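Local coordinates for protein uridylate-specific endoribonuclease nsp11 (Prrsv 16244b, PDB 5EYI) that probably cleaves RNA at uridylates, degrading 5'-polyuridines made during viral replication and so keeping host double-stranded RNA sensors from being activated, at residues R123-S128 / D187-L192; A27-E32 / W37-T42; G135-T140 / V167-K172. The protein carries 1 engineered substitution. All coordinates share one frame; numbering follows the deposited sequence.

Contact 1 (R123-S128 / D187-L192); sequences REVAAS and DLEAYL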
ATOM      1  N   ARG A 123     -11.068  14.911 -12.503  1.00 24.38           N
ATOM      2  CA  ARG A 123     -11.828  13.975 -13.346  1.00 24.74           C
ATOM      3  C   ARG A 123     -10.896  13.025 -14.091  1.00 24.56           C
ATOM      4  O   ARG A 123     -11.115  11.812 -14.114  1.00 24.15           O
ATOM      5  CB  ARG A 123     -12.690  14.770 -14.333  1.00 25.50           C
ATOM      6  CG  ARG A 123     -13.588  13.958 -15.243  1.00 26.22           C
ATOM      7  CD  ARG A 123     -14.480  14.871 -16.073  1.00 26.00           C
ATOM      8  NE  ARG A 123     -15.619  15.424 -15.328  1.00 26.12           N
ATOM      9  CZ  ARG A 123     -16.756  14.777 -15.033  1.00 26.90           C
ATOM     10  NH1 ARG A 123     -16.958  13.494 -15.387  1.00 26.33           N
ATOM     11  NH2 ARG A 123     -17.718  15.420 -14.362  1.00 26.41           N
ATOM     12  N   GLU A 124      -9.841  13.594 -14.669  1.00 25.50           N
ATOM     13  CA  GLU A 124      -8.839  12.845 -15.425  1.00 26.81           C
ATOM     14  C   GLU A 124      -8.070  11.853 -14.546  1.00 25.65           C
ATOM     15  O   GLU A 124      -7.881  10.690 -14.946  1.00 23.63           O
ATOM     16  CB  GLU A 124      -7.884  13.812 -16.147  1.00 29.38           C
ATOM     17  CG  GLU A 124      -6.632  13.184 -16.747  1.00 33.30           C
ATOM     18  CD  GLU A 124      -6.001  14.046 -17.841  1.00 37.41           C
ATOM     19  OE1 GLU A 124      -5.392  15.095 -17.510  1.00 41.32           O
ATOM     20  N   VAL A 125      -7.649  12.295 -13.355  1.00 23.70           N
ATOM     21  CA  VAL A 125      -6.958  11.393 -12.412  1.00 23.51           C
ATOM     22  C   VAL A 125      -7.893  10.261 -11.972  1.00 23.05           C
ATOM     23  O   VAL A 125      -7.480   9.108 -11.900  1.00 23.46           O
ATOM     24  CB  VAL A 125      -6.366  12.146 -11.193  1.00 23.01           C
ATOM     25  CG1 VAL A 125      -5.807  11.177 -10.161  1.00 23.38           C
ATOM     26  CG2 VAL A 125      -5.259  13.081 -11.643  1.00 23.01           C
ATOM     27  N   ALA A 126      -9.155  10.586 -11.712  1.00 23.31           N
ATOM     28  CA  ALA A 126     -10.146   9.572 -11.369  1.00 22.95           C
ATOM     29  C   ALA A 126     -10.269   8.519 -12.482  1.00 24.14           C
ATOM     30  O   ALA A 126     -10.262   7.318 -12.207  1.00 23.37           O
ATOM     31  CB  ALA A 126     -11.485  10.229 -11.082  1.00 22.96           C
ATOM     32  N   ALA A 127     -10.331   8.979 -13.737  1.00 24.86           N
ATOM     33  CA  ALA A 127     -10.397   8.086 -14.901  1.00 25.69           C
ATOM     34  C   ALA A 127      -9.139   7.229 -15.128  1.00 26.44           C
ATOM     35  O   ALA A 127      -9.226   6.185 -15.762  1.00 28.29           O
ATOM     36  CB  ALA A 127     -10.708   8.882 -16.161  1.00 25.65           C
ATOM     37  N   SER A 128      -7.984   7.669 -14.637  1.00 26.70           N
ATOM     38  CA  SER A 128      -6.747   6.882 -14.756  1.00 27.82           C
ATOM     39  C   SER A 128      -6.700   5.662 -13.807  1.00 28.93           C
ATOM     40  O   SER A 128      -5.979   4.707 -14.078  1.00 28.66           O
ATOM     41  CB  SER A 128      -5.519   7.774 -14.535  1.00 27.85           C
ATOM     42  OG  SER A 128      -5.384   8.163 -13.177  1.00 27.42           O
ATOM     43  N   ASP A 187      -3.245  15.749  -6.062  1.00 25.05           N
ATOM     44  CA  ASP A 187      -2.255  15.689  -4.955  1.00 25.78           C
ATOM     45  C   ASP A 187      -1.661  14.308  -4.723  1.00 25.27           C
ATOM     46  O   ASP A 187      -0.587  14.192  -4.129  1.00 25.81           O
ATOM     47  CB  ASP A 187      -2.862  16.129  -3.609  1.00 27.20           C
ATOM     48  CG  ASP A 187      -3.202  17.597  -3.553  1.00 28.82           C
ATOM     49  OD1 ASP A 187      -2.695  18.405  -4.366  1.00 30.65           O
ATOM     50  OD2 ASP A 187      -3.990  17.947  -2.659  1.00 30.02           O
ATOM     51  N   LEU A 188      -2.383  13.267  -5.123  1.00 25.40           N
ATOM     52  CA  LEU A 188      -1.912  11.896  -4.982  1.00 26.87           C
ATOM     53  C   LEU A 188      -1.179  11.322  -6.198  1.00 26.88           C
ATOM     54  O   LEU A 188      -0.609  10.247  -6.072  1.00 25.69           O
ATOM     55  CB  LEU A 188      -3.088  10.973  -4.640  1.00 27.48           C
ATOM     56  CG  LEU A 188      -4.042  11.407  -3.520  1.00 28.23           C
ATOM     57  CD1 LEU A 188      -5.089  10.327  -3.302  1.00 28.93           C
ATOM     58  CD2 LEU A 188      -3.296  11.699  -2.229  1.00 28.71           C
ATOM     59  N   GLU A 189      -1.209  12.008  -7.350  1.00 29.03           N
ATOM     60  CA  GLU A 189      -0.588  11.540  -8.621  1.00 32.25           C
ATOM     61  C   GLU A 189       0.807  10.949  -8.452  1.00 31.22           C
ATOM     62  O   GLU A 189       1.106   9.890  -8.999  1.00 32.62           O
ATOM     63  CB  GLU A 189      -0.473  12.686  -9.640  1.00 35.87           C
ATOM     64  CG  GLU A 189      -1.683  12.921 -10.535  1.00 39.29           C
ATOM     65  CD  GLU A 189      -1.627  14.255 -11.304  1.00 42.80           C
ATOM     66  OE1 GLU A 189      -0.798  15.143 -10.967  1.00 44.72           O
ATOM     67  OE2 GLU A 189      -2.431  14.435 -12.251  1.00 43.21           O
ATOM     68  N   ALA A 190       1.647  11.642  -7.689  1.00 30.33           N
ATOM     69  CA  ALA A 190       3.024  11.215  -7.439  1.00 31.43           C
ATOM     70  C   ALA A 190       3.146   9.863  -6.720  1.00 32.43           C
ATOM     71  O   ALA A 190       4.217   9.229  -6.760  1.00 32.79           O
ATOM     72  CB  ALA A 190       3.770  12.288  -6.659  1.00 31.41           C
ATOM     73  N   TYR A 191       2.070   9.426  -6.065  1.00 30.98           N
ATOM     74  CA  TYR A 191       2.043   8.136  -5.366  1.00 30.36           C
ATOM     75  C   TYR A 191       1.403   6.991  -6.150  1.00 30.19           C
ATOM     76  O   TYR A 191       1.508   5.837  -5.727  1.00 28.68           O
ATOM     77  CB  TYR A 191       1.300   8.296  -4.046  1.00 30.44           C
ATOM     78  CG  TYR A 191       1.844   9.398  -3.163  1.00 29.78           C
ATOM     79  CD1 TYR A 191       3.029   9.229  -2.464  1.00 30.91           C
ATOM     80  CD2 TYR A 191       1.176  10.604  -3.032  1.00 30.06           C
ATOM     81  CE1 TYR A 191       3.535  10.229  -1.653  1.00 31.85           C
ATOM     82  CE2 TYR A 191       1.668  11.614  -2.223  1.00 30.95           C
ATOM     83  CZ  TYR A 191       2.849  11.421  -1.533  1.00 31.62           C
ATOM     84  OH  TYR A 191       3.344  12.408  -0.722  1.00 33.20           O
ATOM     85  N   LEU A 192       0.767   7.295  -7.285  1.00 30.65           N
ATOM     86  CA  LEU A 192      -0.069   6.319  -7.994  1.00 32.55           C
ATOM     87  C   LEU A 192       0.623   5.509  -9.091  1.00 35.61           C
ATOM     88  O   LEU A 192      -0.051   4.735  -9.771  1.00 37.46           O
ATOM     89  CB  LEU A 192      -1.302   7.014  -8.595  1.00 32.33           C
ATOM     90  CG  LEU A 192      -2.256   7.700  -7.613  1.00 32.32           C
ATOM     91  CD1 LEU A 192      -3.464   8.251  -8.357  1.00 32.38           C
ATOM     92  CD2 LEU A 192      -2.689   6.770  -6.483  1.00 31.79           C
TER
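In the endoribonuclease (NendoU) domain, helix 120-128 packs through V125 against the loop that joins strands 173-180 and 198-205, where E189 and L192 receive it. The two methyls of V125 divide the work. With CG1 anti to the backbone N (chi1 173°), CG2 is left beside that N and faces the E189 side chain, lying 3.2 Å from OE2 and 3.7 Å from CG. CG1 meets CD1 of L192 at 4.2 Å, a looser apolar contact in which the two side chains cross at roughly a right angle. E189 reaches the helix by an extended chain, and its other oxygen, OE1, forms a salt bridge with R121, one turn before V125 on helix 120-128. L192 also packs on F133, A220 and V214. S128 OG donates to V125 O at 2.6 Å, turning its hydroxyl back onto the backbone. The side chains of H131 and H146, predicted active-site residues, lie about 11 and 10 Å from that of L192. Because R121 holds OE1 from the same helix that carries V125, the salt bridge is consistent with fixing where the E189 carboxylate lies, with OE2 set against a valine methyl.

Contact 2 (A27-E32 / W37-T42); sequences AKLPVE and WPVVTT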
ATOM      1  N   ALA A  27     -15.420  23.567  20.240  1.00 24.91           N
ATOM      2  CA  ALA A  27     -16.032  23.601  21.573  1.00 25.55           C
ATOM      3  C   ALA A  27     -15.708  24.931  22.243  1.00 26.24           C
ATOM      4  O   ALA A  27     -14.536  25.277  22.366  1.00 24.78           O
ATOM      5  CB  ALA A  27     -15.498  22.450  22.416  1.00 25.41           C
ATOM      6  N   LYS A  28     -16.735  25.685  22.642  1.00 28.07           N
ATOM      7  CA  LYS A  28     -16.510  27.007  23.234  1.00 30.37           C
ATOM      8  C   LYS A  28     -15.821  26.855  24.585  1.00 30.08           C
ATOM      9  O   LYS A  28     -16.191  25.985  25.371  1.00 29.02           O
ATOM     10  CB  LYS A  28     -17.813  27.810  23.391  1.00 32.98           C
ATOM     11  CG  LYS A  28     -17.581  29.252  23.860  1.00 35.41           C
ATOM     12  CD  LYS A  28     -18.823  30.124  23.709  1.00 37.91           C
ATOM     13  CE  LYS A  28     -18.644  31.489  24.366  1.00 38.66           C
ATOM     14  N   LEU A  29     -14.803  27.684  24.817  1.00 29.34           N
ATOM     15  CA  LEU A  29     -14.089  27.746  26.086  1.00 29.39           C
ATOM     16  C   LEU A  29     -14.155  29.189  26.602  1.00 30.33           C
ATOM     17  O   LEU A  29     -13.946  30.124  25.820  1.00 29.62           O
ATOM     18  CB  LEU A  29     -12.627  27.340  25.885  1.00 29.50           C
ATOM     19  CG  LEU A  29     -11.736  27.244  27.130  1.00 30.06           C
ATOM     20  CD1 LEU A  29     -12.103  26.041  27.992  1.00 30.19           C
ATOM     21  CD2 LEU A  29     -10.266  27.186  26.748  1.00 29.97           C
ATOM     22  N   PRO A  30     -14.435  29.382  27.911  1.00 31.33           N
ATOM     23  CA  PRO A  30     -14.300  30.724  28.487  1.00 31.45           C
ATOM     24  C   PRO A  30     -12.903  31.289  28.267  1.00 31.75           C
ATOM     25  O   PRO A  30     -11.908  30.587  28.472  1.00 31.16           O
ATOM     26  CB  PRO A  30     -14.558  30.500  29.982  1.00 31.73           C
ATOM     27  CG  PRO A  30     -15.428  29.298  30.028  1.00 31.76           C
ATOM     28  CD  PRO A  30     -14.964  28.421  28.897  1.00 31.39           C
ATOM     29  N   VAL A  31     -12.843  32.544  27.838  1.00 32.70           N
ATOM     30  CA  VAL A  31     -11.576  33.220  27.523  1.00 33.85           C
ATOM     31  C   VAL A  31     -10.589  33.228  28.706  1.00 34.26           C
ATOM     32  O   VAL A  31      -9.369  33.191  28.519  1.00 33.07           O
ATOM     33  CB  VAL A  31     -11.843  34.657  26.985  1.00 35.64           C
ATOM     34  CG1 VAL A  31     -12.398  35.579  28.073  1.00 35.16           C
ATOM     35  CG2 VAL A  31     -10.587  35.241  26.354  1.00 36.49           C
ATOM     36  N   GLU A  32     -11.137  33.247  29.918  1.00 36.01           N
ATOM     37  CA  GLU A  32     -10.342  33.173  31.151  1.00 38.32           C
ATOM     38  C   GLU A  32      -9.623  31.827  31.340  1.00 35.69           C
ATOM     39  O   GLU A  32      -8.620  31.775  32.053  1.00 34.99           O
ATOM     40  CB  GLU A  32     -11.163  33.553  32.414  1.00 42.87           C
ATOM     41  CG  GLU A  32     -12.656  33.207  32.430  1.00 47.66           C
ATOM     42  CD  GLU A  32     -13.522  34.233  31.689  1.00 52.37           C
ATOM     43  OE1 GLU A  32     -14.164  33.855  30.680  1.00 55.35           O
ATOM     44  OE2 GLU A  32     -13.538  35.422  32.088  1.00 55.68           O
ATOM     45  N   TRP A  37      -5.444  25.879  28.373  1.00 25.92           N
ATOM     46  CA  TRP A  37      -5.859  24.834  27.425  1.00 24.82           C
ATOM     47  C   TRP A  37      -5.226  25.075  26.066  1.00 24.01           C
ATOM     48  O   TRP A  37      -5.008  26.219  25.694  1.00 24.75           O
ATOM     49  CB  TRP A  37      -7.379  24.850  27.281  1.00 24.78           C
ATOM     50  CG  TRP A  37      -8.056  24.285  28.458  1.00 24.82           C
ATOM     51  CD1 TRP A  37      -8.490  24.956  29.554  1.00 24.64           C
ATOM     52  CD2 TRP A  37      -8.354  22.906  28.681  1.00 25.43           C
ATOM     53  NE1 TRP A  37      -9.052  24.090  30.446  1.00 24.97           N
ATOM     54  CE2 TRP A  37      -8.983  22.819  29.939  1.00 24.87           C
ATOM     55  CE3 TRP A  37      -8.150  21.732  27.938  1.00 25.62           C
ATOM     56  CZ2 TRP A  37      -9.409  21.610  30.479  1.00 24.93           C
ATOM     57  CZ3 TRP A  37      -8.584  20.529  28.466  1.00 26.04           C
ATOM     58  CH2 TRP A  37      -9.210  20.476  29.729  1.00 25.77           C
ATOM     59  N   PRO A  38      -4.920  24.005  25.314  1.00 23.95           N
ATOM     60  CA  PRO A  38      -4.610  24.257  23.902  1.00 23.48           C
ATOM     61  C   PRO A  38      -5.837  24.849  23.203  1.00 23.53           C
ATOM     62  O   PRO A  38      -6.938  24.299  23.325  1.00 23.39           O
ATOM     63  CB  PRO A  38      -4.280  22.862  23.347  1.00 23.60           C
ATOM     64  CG  PRO A  38      -4.010  22.014  24.541  1.00 23.49           C
ATOM     65  CD  PRO A  38      -4.851  22.572  25.646  1.00 23.33           C
ATOM     66  N   VAL A  39      -5.667  25.972  22.515  1.00 23.14           N
ATOM     67  CA  VAL A  39      -6.804  26.627  21.867  1.00 22.84           C
ATOM     68  C   VAL A  39      -6.537  26.872  20.382  1.00 22.22           C
ATOM     69  O   VAL A  39      -5.455  27.284  20.000  1.00 21.76           O
ATOM     70  CB  VAL A  39      -7.209  27.941  22.579  1.00 23.30           C
ATOM     71  CG1 VAL A  39      -7.940  27.636  23.882  1.00 23.29           C
ATOM     72  CG2 VAL A  39      -6.003  28.839  22.828  1.00 23.47           C
ATOM     73  N   VAL A  40      -7.538  26.581  19.559  1.00 21.84           N
ATOM     74  CA  VAL A  40      -7.521  26.924  18.150  1.00 22.04           C
ATOM     75  C   VAL A  40      -8.290  28.232  18.047  1.00 22.45           C
ATOM     76  O   VAL A  40      -9.348  28.390  18.664  1.00 22.33           O
ATOM     77  CB  VAL A  40      -8.098  25.812  17.237  1.00 22.31           C
ATOM     78  CG1 VAL A  40      -9.511  25.390  17.636  1.00 22.24           C
ATOM     79  CG2 VAL A  40      -8.063  26.254  15.774  1.00 22.55           C
ATOM     80  N   THR A  41      -7.741  29.175  17.297  1.00 22.25           N
ATOM     81  CA  THR A  41      -8.189  30.557  17.359  1.00 22.84           C
ATOM     82  C   THR A  41      -7.707  31.335  16.139  1.00 24.09           C
ATOM     83  O   THR A  41      -6.793  30.889  15.439  1.00 23.62           O
ATOM     84  CB  THR A  41      -7.658  31.235  18.646  1.00 22.87           C
ATOM     85  OG1 THR A  41      -8.190  32.560  18.763  1.00 22.76           O
ATOM     86  CG2 THR A  41      -6.117  31.285  18.663  1.00 22.56           C
ATOM     87  N   THR A  42      -8.331  32.488  15.884  1.00 25.39           N
ATOM     88  CA  THR A  42      -7.796  33.449  14.909  1.00 27.59           C
ATOM     89  C   THR A  42      -7.101  34.629  15.589  1.00 29.09           C
ATOM     90  O   THR A  42      -6.614  35.526  14.900  1.00 29.83           O
ATOM     91  CB  THR A  42      -8.865  33.961  13.920  1.00 27.38           C
ATOM     92  OG1 THR A  42      -9.872  34.688  14.621  1.00 28.03           O
ATOM     93  CG2 THR A  42      -9.502  32.812  13.190  1.00 27.77           C
TER
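Apolar packing carries this contact, and it centres on one side chain, L29. Its CD2 does most of the touching: it approaches V39 CG1 to 3.7 Å and W37 CB to 3.8 Å, so one methyl bridges two residues that are next-but-one neighbours in sequence. The side chain of L29 crosses each of the others at about a right angle. CG of L29 stands anti to the backbone N (chi1 -176°), which carries both methyls out toward the segment 37-42. On V39 it is CG1, placed beside the backbone N, that accepts the leucine.

Both leucine methyls also meet the indole of W37. L29 CD1 lies over one face of it, 4.1 Å from CD1 of the ring, and L29 CD2 is 4.0 Å from W37 CG. F19 meets the same ring edge-to-face and also packs on L29, so the tryptophan and the leucine share an aromatic neighbour.

Polar bonds belong to the surroundings. L29 is hydrogen-bonded through the backbone to S20, and V39 likewise to D50 and L52, while D22 takes T41 OG1 with one carboxylate oxygen and the amide of T42 with the other.

The contact lies between two sheets of the N-terminal domain: L29 directly follows strand 27-28, which pairs in parallel with 19-20, and V39 begins strand 39-41, which runs parallel to 51-55 at the edge of a larger mixed sheet. Side chains therefore join, across a short connection, two strands that are not paired with each other.

Contact 3 (G135-T140 / V167-K172); sequences GDVKGT and VSSPGK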
ATOM      1  N   GLY A 135     -15.318   3.321  -8.895  1.00 27.61           N
ATOM      2  CA  GLY A 135     -15.948   2.148  -8.332  1.00 29.35           C
ATOM      3  C   GLY A 135     -16.547   1.273  -9.408  1.00 31.01           C
ATOM      4  O   GLY A 135     -16.930   1.748 -10.478  1.00 30.25           O
ATOM      5  N   ASP A 136     -16.622  -0.015  -9.117  1.00 33.10           N
ATOM      6  CA  ASP A 136     -17.199  -0.976 -10.045  1.00 35.75           C
ATOM      7  C   ASP A 136     -17.793  -2.146  -9.285  1.00 32.58           C
ATOM      8  O   ASP A 136     -17.585  -2.277  -8.081  1.00 31.44           O
ATOM      9  CB  ASP A 136     -16.124  -1.472 -11.008  1.00 40.05           C
ATOM     10  CG  ASP A 136     -15.103  -2.360 -10.329  1.00 44.42           C
ATOM     11  OD1 ASP A 136     -14.889  -2.216  -9.104  1.00 49.91           O
ATOM     12  OD2 ASP A 136     -14.517  -3.215 -11.020  1.00 51.64           O
ATOM     13  N   VAL A 137     -18.506  -2.998 -10.012  1.00 31.25           N
ATOM     14  CA  VAL A 137     -19.195  -4.142  -9.436  1.00 31.99           C
ATOM     15  C   VAL A 137     -18.707  -5.420 -10.109  1.00 34.04           C
ATOM     16  O   VAL A 137     -18.661  -5.500 -11.335  1.00 35.20           O
ATOM     17  CB  VAL A 137     -20.719  -3.987  -9.595  1.00 30.51           C
ATOM     18  CG1 VAL A 137     -21.457  -5.272  -9.226  1.00 30.85           C
ATOM     19  CG2 VAL A 137     -21.204  -2.818  -8.753  1.00 30.20           C
ATOM     20  N   LYS A 138     -18.338  -6.403  -9.295  1.00 36.73           N
ATOM     21  CA  LYS A 138     -18.048  -7.756  -9.763  1.00 39.68           C
ATOM     22  C   LYS A 138     -18.899  -8.714  -8.932  1.00 36.73           C
ATOM     23  O   LYS A 138     -18.629  -8.924  -7.750  1.00 36.65           O
ATOM     24  CB  LYS A 138     -16.553  -8.067  -9.616  1.00 43.40           C
ATOM     25  CG  LYS A 138     -16.097  -9.336 -10.334  1.00 47.95           C
ATOM     26  CD  LYS A 138     -14.651  -9.712  -9.993  1.00 51.65           C
ATOM     27  CE  LYS A 138     -13.637  -8.757 -10.617  1.00 54.25           C
ATOM     28  NZ  LYS A 138     -12.227  -9.119 -10.290  1.00 55.65           N
ATOM     29  N   GLY A 139     -19.944  -9.265  -9.547  1.00 35.58           N
ATOM     30  CA  GLY A 139     -20.865 -10.169  -8.863  1.00 33.90           C
ATOM     31  C   GLY A 139     -21.654  -9.429  -7.797  1.00 32.90           C
ATOM     32  O   GLY A 139     -22.334  -8.444  -8.100  1.00 31.28           O
ATOM     33  N   THR A 140     -21.544  -9.903  -6.553  1.00 33.16           N
ATOM     34  CA  THR A 140     -22.158  -9.255  -5.385  1.00 33.12           C
ATOM     35  C   THR A 140     -21.191  -8.321  -4.628  1.00 31.89           C
ATOM     36  O   THR A 140     -21.479  -7.900  -3.502  1.00 30.07           O
ATOM     37  CB  THR A 140     -22.717 -10.302  -4.390  1.00 32.92           C
ATOM     38  OG1 THR A 140     -21.663 -11.149  -3.920  1.00 30.79           O
ATOM     39  CG2 THR A 140     -23.807 -11.139  -5.048  1.00 34.30           C
ATOM     40  N   VAL A 167     -21.015   0.656   1.012  1.00 17.27           N
ATOM     41  CA  VAL A 167     -21.318   1.050  -0.361  1.00 18.06           C
ATOM     42  C   VAL A 167     -22.240   0.023  -0.986  1.00 18.13           C
ATOM     43  O   VAL A 167     -22.148  -1.156  -0.667  1.00 18.59           O
ATOM     44  CB  VAL A 167     -20.034   1.242  -1.213  1.00 18.46           C
ATOM     45  CG1 VAL A 167     -19.275   2.464  -0.739  1.00 18.78           C
ATOM     46  CG2 VAL A 167     -19.127   0.022  -1.175  1.00 18.54           C
ATOM     47  N   SER A 168     -23.119   0.478  -1.871  1.00 18.53           N
ATOM     48  CA  SER A 168     -24.189  -0.360  -2.425  1.00 19.12           C
ATOM     49  C   SER A 168     -24.464  -0.058  -3.896  1.00 19.29           C
ATOM     50  O   SER A 168     -24.639   1.110  -4.291  1.00 18.61           O
ATOM     51  CB  SER A 168     -25.487  -0.159  -1.618  1.00 19.57           C
ATOM     52  OG  SER A 168     -26.625  -0.757  -2.245  1.00 19.97           O
ATOM     53  N   SER A 169     -24.493  -1.119  -4.699  1.00 19.68           N
ATOM     54  CA  SER A 169     -25.108  -1.086  -6.024  1.00 21.28           C
ATOM     55  C   SER A 169     -26.478  -1.749  -5.846  1.00 21.51           C
ATOM     56  O   SER A 169     -26.549  -2.976  -5.748  1.00 21.46           O
ATOM     57  CB  SER A 169     -24.253  -1.853  -7.035  1.00 21.75           C
ATOM     58  OG  SER A 169     -24.855  -1.781  -8.313  1.00 22.90           O
ATOM     59  N   PRO A 170     -27.557  -0.947  -5.737  1.00 22.98           N
ATOM     60  CA  PRO A 170     -28.869  -1.475  -5.326  1.00 24.09           C
ATOM     61  C   PRO A 170     -29.331  -2.684  -6.123  1.00 24.42           C
ATOM     62  O   PRO A 170     -29.257  -2.676  -7.350  1.00 25.52           O
ATOM     63  CB  PRO A 170     -29.818  -0.296  -5.573  1.00 23.79           C
ATOM     64  CG  PRO A 170     -28.960   0.899  -5.427  1.00 23.71           C
ATOM     65  CD  PRO A 170     -27.635   0.503  -6.006  1.00 23.76           C
ATOM     66  N   GLY A 171     -29.759  -3.724  -5.417  1.00 25.08           N
ATOM     67  CA  GLY A 171     -30.217  -4.955  -6.046  1.00 26.12           C
ATOM     68  C   GLY A 171     -29.145  -5.844  -6.648  1.00 26.69           C
ATOM     69  O   GLY A 171     -29.485  -6.855  -7.266  1.00 27.46           O
ATOM     70  N   LYS A 172     -27.865  -5.497  -6.468  1.00 26.59           N
ATOM     71  CA  LYS A 172     -26.755  -6.193  -7.138  1.00 26.52           C
ATOM     72  C   LYS A 172     -25.621  -6.528  -6.185  1.00 24.67           C
ATOM     73  O   LYS A 172     -25.305  -7.697  -6.000  1.00 25.84           O
ATOM     74  CB  LYS A 172     -26.218  -5.357  -8.309  1.00 28.70           C
ATOM     75  CG  LYS A 172     -27.300  -4.954  -9.284  1.00 31.92           C
ATOM     76  CD  LYS A 172     -26.756  -4.323 -10.552  1.00 36.04           C
ATOM     77  CE  LYS A 172     -27.908  -3.753 -11.375  1.00 39.47           C
ATOM     78  NZ  LYS A 172     -27.537  -3.456 -12.786  1.00 41.70           N
TER
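The flat groups where G139, T140 and K172 meet are backbone carbonyls; neither segment carries an aromatic ring. The K172 carbonyl oxygen receives the CA of T140 at 3.6 Å, with an angle of 159° at the hydrogen, which makes a nearly straight CA-H...O contact. Seen from the carbonyl, the approach is bent: the angle from C through O of K172 to CA of T140 is about 132°. The same oxygen lies 3.9 Å from T140 CG2, the methyl that stands beside the backbone N. The G139 oxygen is 3.7 Å from the oxygen of K172, on the same side as T140 CA, a van der Waals approach between two acceptors.

Both partners belong to beta-hairpin turns. G139 and T140 have the backbone angles of a type II' turn, linking strand 136-138 to 141-143. P170 and G171 have those of a type II turn between 163-169 and 173-180, closed by the bond from K172 N to S169 O at 2.9 Å. Positive phi at G139 and at G171 suits glycine in each turn. The contact thus sets two hairpins of the NendoU domain side by side, and a backbone hydrogen bond between T140 and A174 ties them further.

Deeper in, the strands meet through V137 and S169. V137 has CG1 anti to the backbone N (chi1 170°), and it is the other methyl, CG2, that reaches S169, at 3.6 Å from CB and 3.8 Å from OG. Y152 packs on both residues and A173 on V137. The side chains of H131, a predicted active-site residue, and of A175, an engineered residue at another such position, are each about 9 Å from that of V137.

In the fold
Contacts 1 and 3 both belong to the NendoU domain, with contact 3 nested inside the chain loop that contact 1 closes; their nearest atoms are about 7 Å apart. Contact 2 lies in the N-terminal domain, across the chain's centre from both, its centre about 38 Å from that of contact 1 and about 46 Å from that of contact 3. No two contacts hold the same elements: a helix and a loop in 1, the flanks of a strand-to-strand connection in 2, two hairpins in 3. Contacts 1 and 2, both buried, rest on methyl packing, one beside a carboxylate and the other beside an indole, whereas contact 3, largely at the surface, draws much of its contact from turn backbone.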